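Local coordinates for protein periphilin-1 (Homo sapiens, PDB 6SWG) that probably serves in the HUSH complex that silences retroelements, here assembling as a helical hairpin with a second copy of itself and a chain of another protein, at residues E44-V49 / F66-N71; M52-D57 / K62-A67. All blocks are in the same frame, centred on the assembly; numbering follows the deposited sequence.

Interaction 1: residues E44-V49 / F66-N71; sequences ETFGMV and FALRQN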
ATOM      1  N   GLU B  44      -5.939  -0.692  -7.535  1.00 86.72           N
ATOM      2  CA  GLU B  44      -5.489   0.696  -7.572  1.00 94.22           C
ATOM      3  C   GLU B  44      -4.182   0.875  -6.794  1.00 87.08           C
ATOM      4  O   GLU B  44      -3.267   1.564  -7.258  1.00 86.36           O
ATOM      5  CB  GLU B  44      -6.598   1.621  -7.078  1.00110.01           C
ATOM      6  CG  GLU B  44      -7.712   1.787  -8.132  1.00122.38           C
ATOM      7  CD  GLU B  44      -9.007   2.413  -7.602  1.00131.40           C
ATOM      8  OE1 GLU B  44      -9.184   2.482  -6.373  1.00134.03           O
ATOM      9  OE2 GLU B  44      -9.870   2.828  -8.414  1.00134.32           O
ATOM     10  N   THR B  45      -4.017   0.196  -5.666  1.00 82.73           N
ATOM     11  CA  THR B  45      -2.754   0.324  -4.954  1.00 82.92           C
ATOM     12  C   THR B  45      -1.584  -0.261  -5.764  1.00 87.03           C
ATOM     13  O   THR B  45      -0.555   0.400  -5.946  1.00 84.09           O
ATOM     14  CB  THR B  45      -2.897  -0.332  -3.589  1.00 83.78           C
ATOM     15  OG1 THR B  45      -3.761   0.480  -2.782  1.00 85.59           O
ATOM     16  CG2 THR B  45      -1.524  -0.499  -2.910  1.00 83.80           C
ATOM     17  N   PHE B  46      -1.725  -1.500  -6.262  1.00 88.04           N
ATOM     18  CA  PHE B  46      -0.693  -2.068  -7.127  1.00 87.63           C
ATOM     19  C   PHE B  46      -0.350  -1.126  -8.271  1.00 84.73           C
ATOM     20  O   PHE B  46       0.825  -0.951  -8.617  1.00 83.45           O
ATOM     21  CB  PHE B  46      -1.139  -3.423  -7.716  1.00 91.06           C
ATOM     22  CG  PHE B  46      -0.498  -4.587  -7.047  1.00 96.15           C
ATOM     23  CD1 PHE B  46       0.691  -5.129  -7.542  1.00 96.43           C
ATOM     24  CD2 PHE B  46      -1.049  -5.117  -5.889  1.00 97.58           C
ATOM     25  CE1 PHE B  46       1.305  -6.179  -6.890  1.00 95.54           C
ATOM     26  CE2 PHE B  46      -0.429  -6.171  -5.229  1.00 98.61           C
ATOM     27  CZ  PHE B  46       0.752  -6.694  -5.725  1.00 96.99           C
ATOM     28  N   GLY B  47      -1.371  -0.553  -8.907  1.00 84.57           N
ATOM     29  CA  GLY B  47      -1.132   0.279 -10.073  1.00 84.97           C
ATOM     30  C   GLY B  47      -0.407   1.560  -9.728  1.00 88.15           C
ATOM     31  O   GLY B  47       0.494   1.969 -10.448  1.00 90.75           O
ATOM     32  N   MET B  48      -0.774   2.187  -8.614  1.00 92.36           N
ATOM     33  CA  MET B  48      -0.108   3.405  -8.152  1.00 99.74           C
ATOM     34  C   MET B  48       1.368   3.140  -7.865  1.00 87.51           C
ATOM     35  O   MET B  48       2.258   3.877  -8.329  1.00 84.26           O
ATOM     36  CB  MET B  48      -0.835   3.902  -6.900  1.00114.59           C
ATOM     37  CG  MET B  48      -0.377   5.203  -6.291  1.00131.04           C
ATOM     38  SD  MET B  48      -1.454   5.673  -4.872  1.00143.55           S
ATOM     39  CE  MET B  48      -3.011   6.062  -5.659  1.00146.40           C
ATOM     40  N   VAL B  49       1.655   2.066  -7.129  1.00 82.82           N
ATOM     41  CA  VAL B  49       3.046   1.789  -6.794  1.00 83.76           C
ATOM     42  C   VAL B  49       3.842   1.506  -8.063  1.00 78.93           C
ATOM     43  O   VAL B  49       4.935   2.063  -8.271  1.00 76.45           O
ATOM     44  CB  VAL B  49       3.157   0.631  -5.790  1.00 81.87           C
ATOM     45  CG1 VAL B  49       4.647   0.181  -5.647  1.00 78.55           C
ATOM     46  CG2 VAL B  49       2.580   1.095  -4.446  1.00 82.37           C
ATOM     47  N   PHE B  66       4.586  -7.019 -16.371  1.00 92.70           N
ATOM     48  CA  PHE B  66       4.281  -8.448 -16.438  1.00 94.99           C
ATOM     49  C   PHE B  66       3.962  -8.992 -15.055  1.00 88.24           C
ATOM     50  O   PHE B  66       2.947  -9.654 -14.834  1.00 88.28           O
ATOM     51  CB  PHE B  66       5.471  -9.179 -17.053  1.00102.97           C
ATOM     52  CG  PHE B  66       5.302 -10.637 -17.067  1.00110.75           C
ATOM     53  CD1 PHE B  66       5.846 -11.409 -16.053  1.00112.47           C
ATOM     54  CD2 PHE B  66       4.546 -11.244 -18.070  1.00113.34           C
ATOM     55  CE1 PHE B  66       5.654 -12.781 -16.044  1.00116.32           C
ATOM     56  CE2 PHE B  66       4.342 -12.613 -18.074  1.00116.24           C
ATOM     57  CZ  PHE B  66       4.890 -13.388 -17.055  1.00117.48           C
ATOM     58  N   ALA B  67       4.826  -8.671 -14.094  1.00 87.26           N
ATOM     59  CA  ALA B  67       4.622  -9.132 -12.731  1.00 87.37           C
ATOM     60  C   ALA B  67       3.336  -8.558 -12.172  1.00 85.24           C
ATOM     61  O   ALA B  67       2.596  -9.251 -11.469  1.00 85.57           O
ATOM     62  CB  ALA B  67       5.834  -8.737 -11.887  1.00 87.87           C
ATOM     63  N   LEU B  68       3.022  -7.316 -12.540  1.00 83.25           N
ATOM     64  CA  LEU B  68       1.746  -6.747 -12.152  1.00 83.47           C
ATOM     65  C   LEU B  68       0.603  -7.633 -12.618  1.00 84.58           C
ATOM     66  O   LEU B  68      -0.215  -8.110 -11.808  1.00 83.45           O
ATOM     67  CB  LEU B  68       1.599  -5.374 -12.775  1.00 83.26           C
ATOM     68  CG  LEU B  68       0.240  -4.786 -12.430  1.00 83.61           C
ATOM     69  CD1 LEU B  68       0.020  -4.730 -10.952  1.00 81.87           C
ATOM     70  CD2 LEU B  68       0.214  -3.327 -12.946  1.00 85.74           C
ATOM     71  N   ARG B  69       0.574  -7.915 -13.917  1.00 85.12           N
ATOM     72  CA  ARG B  69      -0.515  -8.716 -14.443  1.00 91.26           C
ATOM     73  C   ARG B  69      -0.602 -10.026 -13.688  1.00 89.93           C
ATOM     74  O   ARG B  69      -1.696 -10.426 -13.239  1.00 90.75           O
ATOM     75  CB  ARG B  69      -0.326  -8.914 -15.938  1.00 99.33           C
ATOM     76  CG  ARG B  69      -0.296  -7.570 -16.714  1.00104.74           C
ATOM     77  CD  ARG B  69      -0.500  -7.789 -18.253  1.00116.90           C
ATOM     78  NE  ARG B  69      -1.826  -8.329 -18.605  1.00127.50           N
ATOM     79  CZ  ARG B  69      -2.949  -7.602 -18.718  1.00135.39           C
ATOM     80  NH1 ARG B  69      -2.932  -6.277 -18.527  1.00136.06           N
ATOM     81  NH2 ARG B  69      -4.102  -8.206 -19.024  1.00139.31           N
ATOM     82  N   GLN B  70       0.550 -10.639 -13.407  1.00 94.72           N
ATOM     83  CA  GLN B  70       0.501 -11.921 -12.714  1.00107.88           C
ATOM     84  C   GLN B  70      -0.233 -11.760 -11.389  1.00 97.68           C
ATOM     85  O   GLN B  70      -1.268 -12.394 -11.152  1.00 94.18           O
ATOM     86  CB  GLN B  70       1.909 -12.459 -12.508  1.00135.52           C
ATOM     87  CG  GLN B  70       2.640 -12.646 -13.807  1.00156.49           C
ATOM     88  CD  GLN B  70       1.909 -13.575 -14.730  1.00172.92           C
ATOM     89  OE1 GLN B  70       1.104 -13.138 -15.549  1.00176.46           O
ATOM     90  NE2 GLN B  70       2.151 -14.867 -14.583  1.00179.42           N
ATOM     91  N   ASN B  71       0.201 -10.790 -10.583  1.00 89.34           N
ATOM     92  CA  ASN B  71      -0.400 -10.561  -9.272  1.00 86.96           C
ATOM     93  C   ASN B  71      -1.896 -10.266  -9.392  1.00 83.00           C
ATOM     94  O   ASN B  71      -2.719 -10.887  -8.709  1.00 82.94           O
ATOM     95  CB  ASN B  71       0.360  -9.421  -8.568  1.00 86.31           C
ATOM     96  CG  ASN B  71       1.678  -9.901  -7.946  1.00 87.87           C
ATOM     97  OD1 ASN B  71       1.650 -10.634  -6.974  1.00 90.49           O
ATOM     98  ND2 ASN B  71       2.809  -9.520  -8.511  1.00 86.26           N
TER
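Leu68 meets Phe46 where the two segments come closest, their CA atoms 7.3 Å apart. One methyl of the leucine does all the touching: Leu68 CD1 lies 3.5 Å from Phe46 CD1 and 3.7 Å from Phe46 CB, so it rests against the root of the ring. With Leu68 CG anti to the backbone N (chi1 178°), the branch leans towards helix 23-56, although the CB itself does not head that way, and the leucine branch and the phenylalanine side chain run antiparallel, overlapping alongside. One turn after Leu68 the helix returns to the phenylalanine through Asn71, whose CB sits 3.8 Å from Phe46 CE1 while its amide carbon and ND2 lie against the CE1-CZ end of the ring. The two side chains are nearly perpendicular, with the ring and amide planes inclined by 31°. Asn71 ND2 turns back to Ala67 O at 3.0 Å, approaching from above the carbonyl plane, and that oxygen also accepts the backbone N of Asn71. The same ND2 donates to Met52 O of the second subunit, which brings the amide into the dimer interface. Phe46 also packs on Leu72 and Ile75 of its own chain and on Met52 of the partner subunit. Between these two segments, then, the contact is van der Waals alone. The amide of Asn71, a buried residue beside the ring, has its ND2 engaged by backbone carbonyls of both subunits, which should limit rotation of the amide and allow it to lie against an aromatic side chain.

Interaction 2: residues M52-D57 / K62-A67; sequences MLIEKD and KSIQFA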
ATOM      1  N   MET B  52       4.763   4.610 -10.018  1.00 82.77           N
ATOM      2  CA  MET B  52       5.903   5.367  -9.494  1.00 84.48           C
ATOM      3  C   MET B  52       7.222   4.629  -9.713  1.00 78.33           C
ATOM      4  O   MET B  52       8.245   5.238 -10.048  1.00 74.74           O
ATOM      5  CB  MET B  52       5.696   5.617  -8.019  1.00 84.04           C
ATOM      6  CG  MET B  52       4.436   6.381  -7.822  1.00 88.30           C
ATOM      7  SD  MET B  52       4.133   6.941  -6.135  1.00 96.94           S
ATOM      8  CE  MET B  52       5.583   8.025  -5.994  1.00 87.35           C
ATOM      9  N   LEU B  53       7.204   3.303  -9.555  1.00 79.21           N
ATOM     10  CA  LEU B  53       8.419   2.545  -9.799  1.00 79.88           C
ATOM     11  C   LEU B  53       8.912   2.800 -11.214  1.00 81.89           C
ATOM     12  O   LEU B  53      10.077   3.164 -11.418  1.00 81.26           O
ATOM     13  CB  LEU B  53       8.190   1.046  -9.572  1.00 74.72           C
ATOM     14  CG  LEU B  53       7.951   0.695  -8.099  1.00 77.08           C
ATOM     15  CD1 LEU B  53       7.492  -0.775  -8.035  1.00 73.77           C
ATOM     16  CD2 LEU B  53       9.176   1.055  -7.220  1.00 75.70           C
ATOM     17  N   ILE B  54       8.001   2.737 -12.184  1.00 77.34           N
ATOM     18  CA  ILE B  54       8.404   2.857 -13.574  1.00 74.53           C
ATOM     19  C   ILE B  54       8.820   4.272 -13.900  1.00 79.39           C
ATOM     20  O   ILE B  54       9.720   4.476 -14.724  1.00 81.78           O
ATOM     21  CB  ILE B  54       7.262   2.405 -14.497  1.00 75.07           C
ATOM     22  CG1 ILE B  54       7.041   0.892 -14.332  1.00 72.70           C
ATOM     23  CG2 ILE B  54       7.571   2.818 -15.944  1.00 70.90           C
ATOM     24  CD1 ILE B  54       5.725   0.442 -14.983  1.00 73.25           C
ATOM     25  N   GLU B  55       8.142   5.280 -13.345  1.00 88.66           N
ATOM     26  CA  GLU B  55       8.608   6.637 -13.595  1.00 99.45           C
ATOM     27  C   GLU B  55      10.069   6.759 -13.172  1.00 94.92           C
ATOM     28  O   GLU B  55      10.883   7.375 -13.874  1.00 92.78           O
ATOM     29  CB  GLU B  55       7.756   7.673 -12.858  1.00118.65           C
ATOM     30  CG  GLU B  55       8.146   9.133 -13.249  1.00135.17           C
ATOM     31  CD  GLU B  55       9.423   9.660 -12.542  1.00142.87           C
ATOM     32  OE1 GLU B  55       9.637   9.287 -11.366  1.00144.84           O
ATOM     33  OE2 GLU B  55      10.195  10.458 -13.144  1.00145.00           O
ATOM     34  N   LYS B  56      10.441   6.143 -12.039  1.00 92.99           N
ATOM     35  CA  LYS B  56      11.825   6.332 -11.600  1.00 93.03           C
ATOM     36  C   LYS B  56      12.812   5.468 -12.394  1.00 92.77           C
ATOM     37  O   LYS B  56      13.909   5.922 -12.688  1.00 91.94           O
ATOM     38  CB  LYS B  56      11.938   6.102 -10.088  1.00 92.11           C
ATOM     39  CG  LYS B  56      12.747   7.144  -9.379  1.00 96.51           C
ATOM     40  CD  LYS B  56      12.047   8.517  -9.188  1.00 97.53           C
ATOM     41  CE  LYS B  56      13.074   9.588  -8.892  1.00 99.66           C
ATOM     42  NZ  LYS B  56      12.582  10.748  -8.020  1.00104.68           N
ATOM     43  N   ASP B  57      12.476   4.256 -12.807  1.00 98.92           N
ATOM     44  CA  ASP B  57      13.405   3.451 -13.604  1.00103.45           C
ATOM     45  C   ASP B  57      12.646   2.847 -14.784  1.00 99.74           C
ATOM     46  O   ASP B  57      12.251   1.691 -14.761  1.00101.06           O
ATOM     47  CB  ASP B  57      14.073   2.347 -12.793  1.00109.34           C
ATOM     48  CG  ASP B  57      15.237   1.698 -13.536  1.00113.05           C
ATOM     49  OD1 ASP B  57      15.417   1.969 -14.743  1.00115.27           O
ATOM     50  OD2 ASP B  57      15.949   0.872 -12.930  1.00113.17           O
ATOM     51  N   LYS B  62       8.693  -3.182 -18.825  1.00110.18           N
ATOM     52  CA  LYS B  62       8.055  -4.386 -19.318  1.00113.53           C
ATOM     53  C   LYS B  62       8.006  -5.481 -18.256  1.00108.29           C
ATOM     54  O   LYS B  62       7.042  -6.253 -18.209  1.00108.43           O
ATOM     55  CB  LYS B  62       8.726  -4.882 -20.598  1.00122.80           C
ATOM     56  CG  LYS B  62       8.531  -3.955 -21.815  1.00132.85           C
ATOM     57  CD  LYS B  62       7.053  -3.761 -22.230  1.00144.60           C
ATOM     58  CE  LYS B  62       6.839  -2.431 -22.988  1.00155.10           C
ATOM     59  NZ  LYS B  62       7.613  -2.402 -24.291  1.00164.05           N
ATOM     60  N   SER B  63       9.051  -5.646 -17.458  1.00102.81           N
ATOM     61  CA  SER B  63       8.974  -6.798 -16.565  1.00101.88           C
ATOM     62  C   SER B  63       8.067  -6.493 -15.376  1.00 95.93           C
ATOM     63  O   SER B  63       7.297  -7.357 -14.938  1.00 97.01           O
ATOM     64  CB  SER B  63      10.353  -7.281 -16.118  1.00100.27           C
ATOM     65  OG  SER B  63      11.227  -6.230 -15.923  1.00101.00           O
ATOM     66  N   ILE B  64       8.057  -5.252 -14.922  1.00 89.10           N
ATOM     67  CA  ILE B  64       7.180  -4.899 -13.825  1.00 86.12           C
ATOM     68  C   ILE B  64       5.734  -5.034 -14.253  1.00 87.84           C
ATOM     69  O   ILE B  64       4.932  -5.693 -13.569  1.00 88.77           O
ATOM     70  CB  ILE B  64       7.509  -3.480 -13.373  1.00 87.17           C
ATOM     71  CG1 ILE B  64       8.796  -3.484 -12.560  1.00 90.11           C
ATOM     72  CG2 ILE B  64       6.443  -2.893 -12.521  1.00 88.80           C
ATOM     73  CD1 ILE B  64       9.301  -2.079 -12.159  1.00 88.53           C
ATOM     74  N   GLN B  65       5.410  -4.558 -15.458  1.00 92.09           N
ATOM     75  CA  GLN B  65       4.045  -4.713 -15.945  1.00 99.26           C
ATOM     76  C   GLN B  65       3.674  -6.174 -15.916  1.00 93.31           C
ATOM     77  O   GLN B  65       2.606  -6.559 -15.424  1.00 92.89           O
ATOM     78  CB  GLN B  65       3.894  -4.136 -17.352  1.00117.54           C
ATOM     79  CG  GLN B  65       3.716  -2.618 -17.431  1.00131.14           C
ATOM     80  CD  GLN B  65       2.439  -2.136 -16.712  1.00140.56           C
ATOM     81  OE1 GLN B  65       1.386  -2.778 -16.780  1.00145.34           O
ATOM     82  NE2 GLN B  65       2.523  -0.988 -16.063  1.00141.55           N
ATOM     83  N   PHE B  66       4.586  -7.019 -16.371  1.00 92.70           N
ATOM     84  CA  PHE B  66       4.281  -8.448 -16.438  1.00 94.99           C
ATOM     85  C   PHE B  66       3.962  -8.992 -15.055  1.00 88.24           C
ATOM     86  O   PHE B  66       2.947  -9.654 -14.834  1.00 88.28           O
ATOM     87  CB  PHE B  66       5.471  -9.179 -17.053  1.00102.97           C
ATOM     88  CG  PHE B  66       5.302 -10.637 -17.067  1.00110.75           C
ATOM     89  CD1 PHE B  66       5.846 -11.409 -16.053  1.00112.47           C
ATOM     90  CD2 PHE B  66       4.546 -11.244 -18.070  1.00113.34           C
ATOM     91  CE1 PHE B  66       5.654 -12.781 -16.044  1.00116.32           C
ATOM     92  CE2 PHE B  66       4.342 -12.613 -18.074  1.00116.24           C
ATOM     93  CZ  PHE B  66       4.890 -13.388 -17.055  1.00117.48           C
ATOM     94  N   ALA B  67       4.826  -8.671 -14.094  1.00 87.26           N
ATOM     95  CA  ALA B  67       4.622  -9.132 -12.731  1.00 87.37           C
ATOM     96  C   ALA B  67       3.336  -8.558 -12.172  1.00 85.24           C
ATOM     97  O   ALA B  67       2.596  -9.251 -11.469  1.00 85.57           O
ATOM     98  CB  ALA B  67       5.834  -8.737 -11.887  1.00 87.87           C
TER
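Ile64 fits between Leu53 and Ile54, and the more buried part of the contact is made by these three aliphatic side chains. Ile64 CD1 reaches to 4.2 Å from Leu53 CB, while its other branch, CG2, faces the terminal methyl of Ile54 at the same distance. Val50, one turn before Ile54, also touches Ile64. Beyond Leu53 the second subunit closes this side: its Leu53 packs on Leu53 and on Ala67. Towards the more exposed side a single, though closer, touch remains between the two segments, with Ile54 CD1 3.7 Å from Gln65 NE2 and the side chains set roughly square to each other; Val50 also lies against Gln65. The bend at chi2 (-62°) brings the NE2 end of the amide against the isoleucine methyl; Gln65 OE1 has a weak hydrogen bond to the backbone of the other protein. On this side the contact is partly exposed, and Lys62 points away from it. The short helical segments run almost antiparallel, at 170°, with axes 10.5 Å apart. Asp57 leaves the helical conformation, and its OD1 is hydrogen-bonded to Ser59 OG in the connection that follows. Aliphatic side chains packed just inside a short turn between two antiparallel helices make this the closed end of an alpha-helical hairpin.

From the N terminus, helix 23-56 first supplies 44-49 and then 52-57, the chain turns over within a few residues, and helix 61-93 returns with 62-67 and then, overlapping it by two residues, 66-71. Interaction 2 therefore closes the shorter loop, next to the turn, and interaction 1 spans it with a longer one; the order is that of an antiparallel hairpin, without crossing. Their centres lie 9 Å apart, and the returning segments share Phe66 and Ala67. Together they tie the same two helices at successive levels, and each level also packs on the second subunit, so that the hairpin is held both within the chain and against its copy.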